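Local coordinates for protein 5-formyl-3-hydroxy-2-methylpyridine 4-carboxylate 5-dehydrogenase (Mesorhizobium japonicum MAFF 303099, PDB 4OM8) that oxidises a pyridine-ring aldehyde of vitamin B6 breakdown to a dicarboxylate with NAD+, and can also reduce the same aldehyde with NADH, acting as a homodimer, at residues A6-G11 with D75-A80; L82-V87 with I110-T115. All coordinates share one frame; numbering follows the deposited sequence.

Contact 1. Residues A6-G11 with D75-A80. With NAD (nicotinamide-adenine-dinucleotide), chain C.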
ATOM      1  N   ALA A   6      -7.361  12.446 -29.089  1.00  9.74           N
ATOM      2  CA  ALA A   6      -8.469  11.530 -29.330  1.00  9.49           C
ATOM      3  C   ALA A   6      -8.330  10.364 -28.368  1.00  9.97           C
ATOM      4  O   ALA A   6      -7.231   9.854 -28.176  1.00 11.57           O
ATOM      5  CB  ALA A   6      -8.481  11.028 -30.774  1.00  9.78           C
ATOM      6  N   ILE A   7      -9.445   9.953 -27.777  1.00  9.45           N
ATOM      7  CA  ILE A   7      -9.510   8.733 -26.982  1.00  9.05           C
ATOM      8  C   ILE A   7     -10.392   7.706 -27.688  1.00 10.50           C
ATOM      9  O   ILE A   7     -11.529   8.006 -28.076  1.00 10.13           O
ATOM     10  CB  ILE A   7     -10.043   9.010 -25.555  1.00 10.87           C
ATOM     11  CG1 ILE A   7      -9.082   9.948 -24.821  1.00 11.49           C
ATOM     12  CG2 ILE A   7     -10.210   7.700 -24.791  1.00 12.37           C
ATOM     13  CD1 ILE A   7      -9.612  10.525 -23.535  1.00 12.39           C
ATOM     14  N   ILE A   8      -9.847   6.500 -27.866  1.00  9.03           N
ATOM     15  CA  ILE A   8     -10.579   5.391 -28.482  1.00  9.54           C
ATOM     16  C   ILE A   8     -10.919   4.356 -27.421  1.00 12.37           C
ATOM     17  O   ILE A   8     -10.041   3.628 -26.938  1.00 10.95           O
ATOM     18  CB  ILE A   8      -9.759   4.731 -29.601  1.00 11.05           C
ATOM     19  CG1 ILE A   8      -9.209   5.791 -30.561  1.00 11.58           C
ATOM     20  CG2 ILE A   8     -10.574   3.641 -30.303  1.00 13.34           C
ATOM     21  CD1 ILE A   8     -10.271   6.700 -31.192  1.00 15.18           C
ATOM     22  N   GLY A   9     -12.189   4.325 -27.025  1.00 10.80           N
ATOM     23  CA  GLY A   9     -12.653   3.391 -26.006  1.00 12.42           C
ATOM     24  C   GLY A   9     -13.079   4.158 -24.781  1.00 14.49           C
ATOM     25  O   GLY A   9     -12.266   4.861 -24.163  1.00 13.30           O
ATOM     26  N   LEU A  10     -14.363   4.032 -24.437  1.00 12.98           N
ATOM     27  CA  LEU A  10     -14.973   4.806 -23.354  1.00 13.47           C
ATOM     28  C   LEU A  10     -15.630   3.958 -22.277  1.00 20.01           C
ATOM     29  O   LEU A  10     -16.730   4.278 -21.816  1.00 22.48           O
ATOM     30  CB  LEU A  10     -16.026   5.761 -23.913  1.00 15.93           C
ATOM     31  CG  LEU A  10     -15.548   7.008 -24.648  1.00 16.17           C
ATOM     32  CD1 LEU A  10     -16.745   7.716 -25.280  1.00 18.64           C
ATOM     33  CD2 LEU A  10     -14.836   7.929 -23.673  1.00 18.20           C
ATOM     34  N   GLY A  11     -14.969   2.888 -21.877  1.00 17.40           N
ATOM     35  CA  GLY A  11     -15.480   2.058 -20.793  1.00 15.78           C
ATOM     36  C   GLY A  11     -15.064   2.646 -19.464  1.00 17.44           C
ATOM     37  O   GLY A  11     -15.080   3.859 -19.283  1.00 15.91           O
ATOM     38  N   ASP A  75     -13.906  11.356 -37.426  1.00 10.88           N
ATOM     39  CA  ASP A  75     -14.183  12.599 -36.728  1.00 11.65           C
ATOM     40  C   ASP A  75     -13.289  12.682 -35.479  1.00 10.47           C
ATOM     41  O   ASP A  75     -12.571  13.662 -35.278  1.00 11.64           O
ATOM     42  CB  ASP A  75     -15.675  12.653 -36.389  1.00 12.06           C
ATOM     43  CG  ASP A  75     -16.061  13.835 -35.532  1.00 14.93           C
ATOM     44  OD1 ASP A  75     -15.289  14.803 -35.433  1.00 12.37           O
ATOM     45  OD2 ASP A  75     -17.179  13.796 -34.973  1.00 14.09           O
ATOM     46  N   ALA A  76     -13.286  11.623 -34.676  1.00 10.46           N
ATOM     47  CA  ALA A  76     -12.519  11.639 -33.434  1.00  9.80           C
ATOM     48  C   ALA A  76     -11.030  11.885 -33.627  1.00  9.17           C
ATOM     49  O   ALA A  76     -10.443  12.699 -32.917  1.00 12.15           O
ATOM     50  CB  ALA A  76     -12.720  10.330 -32.674  1.00 10.79           C
ATOM     51  N   VAL A  77     -10.399  11.187 -34.569  1.00 10.14           N
ATOM     52  CA  VAL A  77      -8.938  11.301 -34.650  1.00  9.85           C
ATOM     53  C   VAL A  77      -8.466  12.409 -35.589  1.00 10.12           C
ATOM     54  O   VAL A  77      -7.264  12.632 -35.708  1.00 10.95           O
ATOM     55  CB  VAL A  77      -8.263   9.956 -35.073  1.00 10.39           C
ATOM     56  CG1 VAL A  77      -8.679   8.832 -34.128  1.00 11.69           C
ATOM     57  CG2 VAL A  77      -8.565   9.583 -36.528  1.00 13.48           C
ATOM     58  N   SER A  78      -9.399  13.111 -36.227  1.00 11.20           N
ATOM     59  CA  SER A  78      -9.030  14.182 -37.158  1.00 12.40           C
ATOM     60  C   SER A  78      -8.158  15.233 -36.476  1.00 11.51           C
ATOM     61  O   SER A  78      -8.546  15.810 -35.461  1.00 12.47           O
ATOM     62  CB  SER A  78     -10.290  14.836 -37.743  1.00 13.39           C
ATOM     63  OG  SER A  78      -9.943  15.841 -38.686  1.00 14.64           O
ATOM     64  N   GLY A  79      -6.963  15.458 -37.019  1.00 11.51           N
ATOM     65  CA  GLY A  79      -6.061  16.461 -36.480  1.00 15.49           C
ATOM     66  C   GLY A  79      -5.488  16.124 -35.112  1.00 12.48           C
ATOM     67  O   GLY A  79      -4.921  16.992 -34.446  1.00 13.66           O
ATOM     68  N   ALA A  80      -5.619  14.875 -34.693  1.00 11.53           N
ATOM     69  CA  ALA A  80      -5.110  14.506 -33.371  1.00 11.80           C
ATOM     70  C   ALA A  80      -3.589  14.594 -33.321  1.00 12.82           C
ATOM     71  O   ALA A  80      -2.896  14.191 -34.274  1.00 13.18           O
ATOM     72  CB  ALA A  80      -5.565  13.107 -32.995  1.00 12.06           C
TER
HETATM   73  PA  NAD C 402     -13.710  -1.630 -20.672  0.74 14.21           P
HETATM   74  O1A NAD C 402     -14.034  -3.050 -21.103  0.74 16.80           O
HETATM   75  O2A NAD C 402     -14.417  -1.009 -19.477  0.74 12.72           O
HETATM   76  O5B NAD C 402     -13.950  -0.671 -21.942  0.74 16.41           O
HETATM   77  C5B NAD C 402     -13.511  -1.023 -23.255  0.74 13.93           C
HETATM   78  C4B NAD C 402     -14.283  -0.163 -24.245  0.74 13.34           C
HETATM   79  O4B NAD C 402     -13.718  -0.313 -25.548  0.74 15.33           O
HETATM   80  C3B NAD C 402     -15.748  -0.594 -24.326  0.74 13.40           C
HETATM   81  O3B NAD C 402     -16.608   0.522 -24.061  0.74 14.85           O
HETATM   82  C2B NAD C 402     -15.895  -1.106 -25.754  0.74 16.35           C
HETATM   83  O2B NAD C 402     -17.189  -0.886 -26.336  0.74 14.01           O
HETATM   84  C1B NAD C 402     -14.817  -0.318 -26.472  0.74 16.90           C
HETATM   85  N9A NAD C 402     -14.354  -0.876 -27.754  0.74 15.61           N
HETATM   86  C8A NAD C 402     -14.223  -2.168 -28.100  0.74 15.88           C
HETATM   87  N7A NAD C 402     -13.738  -2.278 -29.362  0.74 16.06           N
HETATM   88  C5A NAD C 402     -13.547  -1.035 -29.836  0.74 14.95           C
HETATM   89  C6A NAD C 402     -13.064  -0.430 -31.089  0.74 15.32           C
HETATM   90  N6A NAD C 402     -12.665  -1.197 -32.133  0.74 18.27           N
HETATM   91  N1A NAD C 402     -13.033   0.918 -31.163  0.74 16.13           N
HETATM   92  C2A NAD C 402     -13.427   1.698 -30.141  0.74 16.15           C
HETATM   93  N3A NAD C 402     -13.879   1.215 -28.973  0.74 14.11           N
HETATM   94  C4A NAD C 402     -13.962  -0.118 -28.773  0.74 13.08           C
HETATM   95  O3  NAD C 402     -12.106  -1.548 -20.542  0.74 13.31           O
HETATM   96  PN  NAD C 402     -11.267  -0.618 -19.532  0.74 14.51           P
HETATM   97  O1N NAD C 402     -11.300  -1.223 -18.141  0.74 16.11           O
HETATM   98  O2N NAD C 402     -11.620   0.844 -19.692  0.74 12.97           O
HETATM   99  O5D NAD C 402      -9.779  -0.825 -20.092  0.74 13.40           O
HETATM  100  C5D NAD C 402      -9.393  -0.371 -21.396  0.74 12.98           C
HETATM  101  C4D NAD C 402      -7.890  -0.581 -21.530  0.74 11.07           C
HETATM  102  O4D NAD C 402      -7.262   0.084 -20.438  0.74 13.77           O
HETATM  103  C3D NAD C 402      -7.489  -2.043 -21.417  0.74 12.55           C
HETATM  104  O3D NAD C 402      -6.301  -2.215 -22.194  0.74 13.17           O
HETATM  105  C2D NAD C 402      -7.131  -2.216 -19.953  0.74 12.44           C
HETATM  106  O2D NAD C 402      -6.149  -3.238 -19.754  0.74 12.12           O
HETATM  107  C1D NAD C 402      -6.548  -0.853 -19.621  0.74 12.46           C
HETATM  108  N1N NAD C 402      -6.653  -0.458 -18.207  0.74 13.62           N
HETATM  109  C2N NAD C 402      -7.683  -0.837 -17.422  0.74 14.64           C
HETATM  110  C3N NAD C 402      -7.738  -0.411 -16.092  0.74 13.56           C
HETATM  111  C7N NAD C 402      -8.837  -0.826 -15.150  0.74 19.73           C
HETATM  112  O7N NAD C 402      -9.955  -1.114 -15.550  0.74 18.88           O
HETATM  113  N7N NAD C 402      -8.529  -0.886 -13.856  0.74 12.90           N
HETATM  114  C4N NAD C 402      -6.733   0.407 -15.589  0.74 16.05           C
HETATM  115  C5N NAD C 402      -5.695   0.790 -16.427  0.74 13.97           C
HETATM  116  C6N NAD C 402      -5.688   0.346 -17.741  0.74 12.66           C
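The methyl group of A6 has the largest share of this contact, pressed against the backbone of A76 and V77 on helix 73-77. Its CB sits 3.4 Å from the carbonyl O of A76 and 3.9 Å from V77 CA, while CG1 of V77 and CB of A80 also touch it. A80 can close in, with its CB 4.2 Å from A6 CB, because a type II turn from V77 to A80 folds the chain back. In that turn A80 N donates to V77 O, and G79 takes the positive phi. The CB of A76 also points toward the strand, but A76 packs further on Y31 and T70, whereas V77 reaches L104 and I105. Strand 4-8 is the opening strand of the Rossmann fold, and helix 73-77 packs against it at A6 and I8. Beyond I8 the strand runs into the glycine-rich GxGxxG turn: G9 has backbone angles at which a CB would jam against the preceding carbonyl O, and G11 brings its CA to 3.3 Å from O5B of NAD, where a side chain would collide with the cofactor. I8 links the helix to the cofactor. Its CG1 branch lies beside the backbone N (chi1 -49°), and the bend at chi2 brings CD1 to V77 CG1 at 4.0 Å, the two side chains crossing at about a right angle. The other branch, CG2, is thereby anti to the backbone N and meets the adenine at C2A, 3.5 Å away. L10 N donates to D32, a residue that also hydrogen-bonds NAD.

Contact 2. Residues L82-V87 with I110-T115. With NAD (nicotinamide-adenine-dinucleotide), chain C.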
ATOM      1  N   LEU A  82      -2.283  13.361 -30.371  1.00 10.71           N
ATOM      2  CA  LEU A  82      -2.134  12.183 -29.526  1.00 10.35           C
ATOM      3  C   LEU A  82      -3.423  11.401 -29.623  1.00 10.53           C
ATOM      4  O   LEU A  82      -4.501  11.982 -29.457  1.00 10.48           O
ATOM      5  CB  LEU A  82      -1.839  12.571 -28.070  1.00  8.67           C
ATOM      6  CG  LEU A  82      -1.974  11.475 -27.005  1.00 10.19           C
ATOM      7  CD1 LEU A  82      -0.904  10.413 -27.185  1.00  8.92           C
ATOM      8  CD2 LEU A  82      -1.902  12.065 -25.592  1.00 12.01           C
ATOM      9  N   VAL A  83      -3.317  10.113 -29.945  1.00  9.01           N
ATOM     10  CA  VAL A  83      -4.451   9.203 -29.842  1.00  7.40           C
ATOM     11  C   VAL A  83      -4.154   8.244 -28.710  1.00 10.10           C
ATOM     12  O   VAL A  83      -3.122   7.579 -28.716  1.00 10.03           O
ATOM     13  CB  VAL A  83      -4.707   8.410 -31.132  1.00 10.10           C
ATOM     14  CG1 VAL A  83      -5.900   7.458 -30.950  1.00 10.63           C
ATOM     15  CG2 VAL A  83      -4.920   9.351 -32.320  1.00 12.57           C
ATOM     16  N   ILE A  84      -5.048   8.189 -27.735  1.00  9.12           N
ATOM     17  CA  ILE A  84      -4.927   7.237 -26.644  1.00  7.00           C
ATOM     18  C   ILE A  84      -5.866   6.082 -26.937  1.00  9.72           C
ATOM     19  O   ILE A  84      -7.095   6.244 -26.917  1.00 11.61           O
ATOM     20  CB  ILE A  84      -5.266   7.869 -25.285  1.00  8.56           C
ATOM     21  CG1 ILE A  84      -4.320   9.040 -24.997  1.00 10.65           C
ATOM     22  CG2 ILE A  84      -5.185   6.820 -24.169  1.00 11.42           C
ATOM     23  CD1 ILE A  84      -4.702   9.816 -23.764  1.00  9.59           C
ATOM     24  N   GLU A  85      -5.285   4.932 -27.254  1.00  8.76           N
ATOM     25  CA  GLU A  85      -6.066   3.726 -27.474  1.00  8.92           C
ATOM     26  C   GLU A  85      -6.392   3.108 -26.122  1.00  8.85           C
ATOM     27  O   GLU A  85      -5.492   2.865 -25.288  1.00  9.99           O
ATOM     28  CB  GLU A  85      -5.307   2.744 -28.370  1.00  8.72           C
ATOM     29  CG  GLU A  85      -5.936   1.358 -28.414  1.00 10.75           C
ATOM     30  CD  GLU A  85      -5.414   0.472 -27.310  1.00 11.13           C
ATOM     31  OE1 GLU A  85      -4.183   0.284 -27.247  1.00  9.97           O
ATOM     32  OE2 GLU A  85      -6.224  -0.031 -26.509  1.00 11.20           O
ATOM     33  N   ASN A  86      -7.680   2.853 -25.912  1.00 10.26           N
ATOM     34  CA  ASN A  86      -8.209   2.458 -24.614  1.00 10.56           C
ATOM     35  C   ASN A  86      -9.313   1.410 -24.786  1.00 11.44           C
ATOM     36  O   ASN A  86     -10.375   1.506 -24.176  1.00 12.41           O
ATOM     37  CB  ASN A  86      -8.735   3.714 -23.898  1.00 10.06           C
ATOM     38  CG  ASN A  86      -9.117   3.468 -22.451  1.00 16.07           C
ATOM     39  OD1 ASN A  86      -8.381   2.839 -21.685  1.00 12.71           O
ATOM     40  ND2 ASN A  86     -10.286   3.968 -22.072  1.00 16.12           N
ATOM     41  N   VAL A  87      -9.055   0.420 -25.639  1.00 11.18           N
ATOM     42  CA  VAL A  87     -10.050  -0.599 -25.982  1.00 13.14           C
ATOM     43  C   VAL A  87      -9.725  -1.876 -25.179  1.00 15.61           C
ATOM     44  O   VAL A  87      -8.780  -1.869 -24.396  1.00 14.77           O
ATOM     45  CB  VAL A  87     -10.085  -0.837 -27.527  1.00 11.84           C
ATOM     46  CG1 VAL A  87     -10.374   0.485 -28.259  1.00 13.09           C
ATOM     47  CG2 VAL A  87      -8.806  -1.520 -28.027  1.00 11.99           C
ATOM     48  N   ILE A 110       1.413  10.997 -31.855  1.00  9.69           N
ATOM     49  CA  ILE A 110       1.761   9.952 -30.907  1.00 10.73           C
ATOM     50  C   ILE A 110       0.539   9.064 -30.682  1.00 10.92           C
ATOM     51  O   ILE A 110      -0.587   9.549 -30.554  1.00 11.00           O
ATOM     52  CB  ILE A 110       2.290  10.541 -29.585  1.00 11.55           C
ATOM     53  CG1 ILE A 110       3.624  11.237 -29.859  1.00 13.75           C
ATOM     54  CG2 ILE A 110       2.465   9.449 -28.527  1.00 11.29           C
ATOM     55  CD1 ILE A 110       4.191  11.996 -28.698  1.00 14.61           C
ATOM     56  N   VAL A 111       0.763   7.758 -30.679  1.00 10.30           N
ATOM     57  CA  VAL A 111      -0.287   6.809 -30.351  1.00  9.05           C
ATOM     58  C   VAL A 111       0.088   6.096 -29.060  1.00 10.39           C
ATOM     59  O   VAL A 111       1.087   5.387 -29.004  1.00 10.85           O
ATOM     60  CB  VAL A 111      -0.503   5.791 -31.473  1.00  9.47           C
ATOM     61  CG1 VAL A 111      -1.620   4.834 -31.104  1.00 11.68           C
ATOM     62  CG2 VAL A 111      -0.859   6.533 -32.764  1.00 12.51           C
ATOM     63  N   ALA A 112      -0.701   6.319 -28.011  1.00  9.39           N
ATOM     64  CA  ALA A 112      -0.438   5.719 -26.715  1.00  8.86           C
ATOM     65  C   ALA A 112      -1.453   4.640 -26.421  1.00 11.82           C
ATOM     66  O   ALA A 112      -2.618   4.790 -26.771  1.00 14.86           O
ATOM     67  CB  ALA A 112      -0.487   6.781 -25.627  1.00 10.81           C
ATOM     68  N   SER A 113      -1.019   3.548 -25.804  1.00  9.40           N
ATOM     69  CA  SER A 113      -1.950   2.538 -25.320  1.00  8.87           C
ATOM     70  C   SER A 113      -2.078   2.598 -23.812  1.00  9.37           C
ATOM     71  O   SER A 113      -1.074   2.736 -23.109  1.00 11.24           O
ATOM     72  CB  SER A 113      -1.499   1.135 -25.720  1.00  8.63           C
ATOM     73  OG  SER A 113      -2.417   0.167 -25.222  1.00  9.66           O
ATOM     74  N   ASP A 114      -3.311   2.433 -23.328  1.00  9.48           N
ATOM     75  CA  ASP A 114      -3.601   2.317 -21.899  1.00  9.88           C
ATOM     76  C   ASP A 114      -3.453   0.872 -21.408  1.00 10.31           C
ATOM     77  O   ASP A 114      -3.780   0.586 -20.255  1.00 11.09           O
ATOM     78  CB  ASP A 114      -5.025   2.829 -21.626  1.00  8.65           C
ATOM     79  CG  ASP A 114      -5.304   3.114 -20.152  1.00 11.18           C
ATOM     80  OD1 ASP A 114      -4.375   3.426 -19.393  1.00 11.32           O
ATOM     81  OD2 ASP A 114      -6.497   3.093 -19.784  1.00 11.76           O
ATOM     82  N   THR A 115      -2.939  -0.024 -22.257  1.00 10.87           N
ATOM     83  CA  THR A 115      -2.835  -1.441 -21.898  1.00  9.84           C
ATOM     84  C   THR A 115      -2.137  -1.662 -20.555  1.00 11.03           C
ATOM     85  O   THR A 115      -1.188  -0.964 -20.201  1.00 10.82           O
ATOM     86  CB  THR A 115      -2.088  -2.251 -22.976  1.00 10.51           C
ATOM     87  OG1 THR A 115      -2.123  -3.647 -22.623  1.00 11.24           O
ATOM     88  CG2 THR A 115      -0.630  -1.798 -23.087  1.00 10.93           C
TER
HETATM   89  PA  NAD C 402     -13.710  -1.630 -20.672  0.74 14.21           P
HETATM   90  O1A NAD C 402     -14.034  -3.050 -21.103  0.74 16.80           O
HETATM   91  O2A NAD C 402     -14.417  -1.009 -19.477  0.74 12.72           O
HETATM   92  O5B NAD C 402     -13.950  -0.671 -21.942  0.74 16.41           O
HETATM   93  C5B NAD C 402     -13.511  -1.023 -23.255  0.74 13.93           C
HETATM   94  C4B NAD C 402     -14.283  -0.163 -24.245  0.74 13.34           C
HETATM   95  O4B NAD C 402     -13.718  -0.313 -25.548  0.74 15.33           O
HETATM   96  C3B NAD C 402     -15.748  -0.594 -24.326  0.74 13.40           C
HETATM   97  O3B NAD C 402     -16.608   0.522 -24.061  0.74 14.85           O
HETATM   98  C2B NAD C 402     -15.895  -1.106 -25.754  0.74 16.35           C
HETATM   99  O2B NAD C 402     -17.189  -0.886 -26.336  0.74 14.01           O
HETATM  100  C1B NAD C 402     -14.817  -0.318 -26.472  0.74 16.90           C
HETATM  101  N9A NAD C 402     -14.354  -0.876 -27.754  0.74 15.61           N
HETATM  102  C8A NAD C 402     -14.223  -2.168 -28.100  0.74 15.88           C
HETATM  103  N7A NAD C 402     -13.738  -2.278 -29.362  0.74 16.06           N
HETATM  104  C5A NAD C 402     -13.547  -1.035 -29.836  0.74 14.95           C
HETATM  105  C6A NAD C 402     -13.064  -0.430 -31.089  0.74 15.32           C
HETATM  106  N6A NAD C 402     -12.665  -1.197 -32.133  0.74 18.27           N
HETATM  107  N1A NAD C 402     -13.033   0.918 -31.163  0.74 16.13           N
HETATM  108  C2A NAD C 402     -13.427   1.698 -30.141  0.74 16.15           C
HETATM  109  N3A NAD C 402     -13.879   1.215 -28.973  0.74 14.11           N
HETATM  110  C4A NAD C 402     -13.962  -0.118 -28.773  0.74 13.08           C
HETATM  111  O3  NAD C 402     -12.106  -1.548 -20.542  0.74 13.31           O
HETATM  112  PN  NAD C 402     -11.267  -0.618 -19.532  0.74 14.51           P
HETATM  113  O1N NAD C 402     -11.300  -1.223 -18.141  0.74 16.11           O
HETATM  114  O2N NAD C 402     -11.620   0.844 -19.692  0.74 12.97           O
HETATM  115  O5D NAD C 402      -9.779  -0.825 -20.092  0.74 13.40           O
HETATM  116  C5D NAD C 402      -9.393  -0.371 -21.396  0.74 12.98           C
HETATM  117  C4D NAD C 402      -7.890  -0.581 -21.530  0.74 11.07           C
HETATM  118  O4D NAD C 402      -7.262   0.084 -20.438  0.74 13.77           O
HETATM  119  C3D NAD C 402      -7.489  -2.043 -21.417  0.74 12.55           C
HETATM  120  O3D NAD C 402      -6.301  -2.215 -22.194  0.74 13.17           O
HETATM  121  C2D NAD C 402      -7.131  -2.216 -19.953  0.74 12.44           C
HETATM  122  O2D NAD C 402      -6.149  -3.238 -19.754  0.74 12.12           O
HETATM  123  C1D NAD C 402      -6.548  -0.853 -19.621  0.74 12.46           C
HETATM  124  N1N NAD C 402      -6.653  -0.458 -18.207  0.74 13.62           N
HETATM  125  C2N NAD C 402      -7.683  -0.837 -17.422  0.74 14.64           C
HETATM  126  C3N NAD C 402      -7.738  -0.411 -16.092  0.74 13.56           C
HETATM  127  C7N NAD C 402      -8.837  -0.826 -15.150  0.74 19.73           C
HETATM  128  O7N NAD C 402      -9.955  -1.114 -15.550  0.74 18.88           O
HETATM  129  N7N NAD C 402      -8.529  -0.886 -13.856  0.74 12.90           N
HETATM  130  C4N NAD C 402      -6.733   0.407 -15.589  0.74 16.05           C
HETATM  131  C5N NAD C 402      -5.695   0.790 -16.427  0.74 13.97           C
HETATM  132  C6N NAD C 402      -5.688   0.346 -17.741  0.74 12.66           C
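The carboxylate of E85 takes S113 OG on the syn side of OE1, 28° out of its plane (2.7 Å), and OE2 receives V87 N at 3.0 Å through its anti lone pair. Y98 adds a bond to OE1 and K94 a salt bridge to OE2. The carboxylate of D114 lies beside the amide of N86, their planes 44° apart, with W138 N bonded to OD1. V87 CG1 lies over one face of the adenine, 3.7 Å from C4A, while D114 O meets the edge of the nicotinamide ring, 3.2 Å from C6N. E85 reaches S113 because its extended first torsion (chi1 168°) is followed by a sharp bend at chi2. Strands 82-85 and 110-113 run parallel, joined by helix 91-102 in a beta-alpha-beta crossover of the Rossmann fold. Four backbone bonds knit them, among them E85 N to A112 O (2.7 Å) and D114 N to E85 O (3.0 Å). On one face L82 CD1 touches I110 CG2 (3.8 Å) and A112 CB; V83 and V111 lie on the other. Replacing E85 with alanine would probably leave S113 OG and V87 N without this acceptor and deprive K94 of its salt bridge to the carboxylate.

Overall arrangement
From the N terminus, strand 4-8 enters the sheet and its glycine turn meets NAD; the chain then builds strands 27-31 and 66-70 before helix 73-77 returns to strand 4-8, and contact 1 closes this first loop. Strand 82-85 follows directly, beside strand 4-8, and contact 2 closes a second, shorter loop once strand 110-113 is laid alongside. The loops are thus in series, neither enclosing nor crossing the other. Their centres are 9 Å apart, and the sheet couples them: A6 O and I8 O probably accept from I84 N and N86 N. Strand 82-85 thereby stands between strands 4-8 and 110-113, and segments 6-11, 82-87 and 110-115 all reach the same dinucleotide.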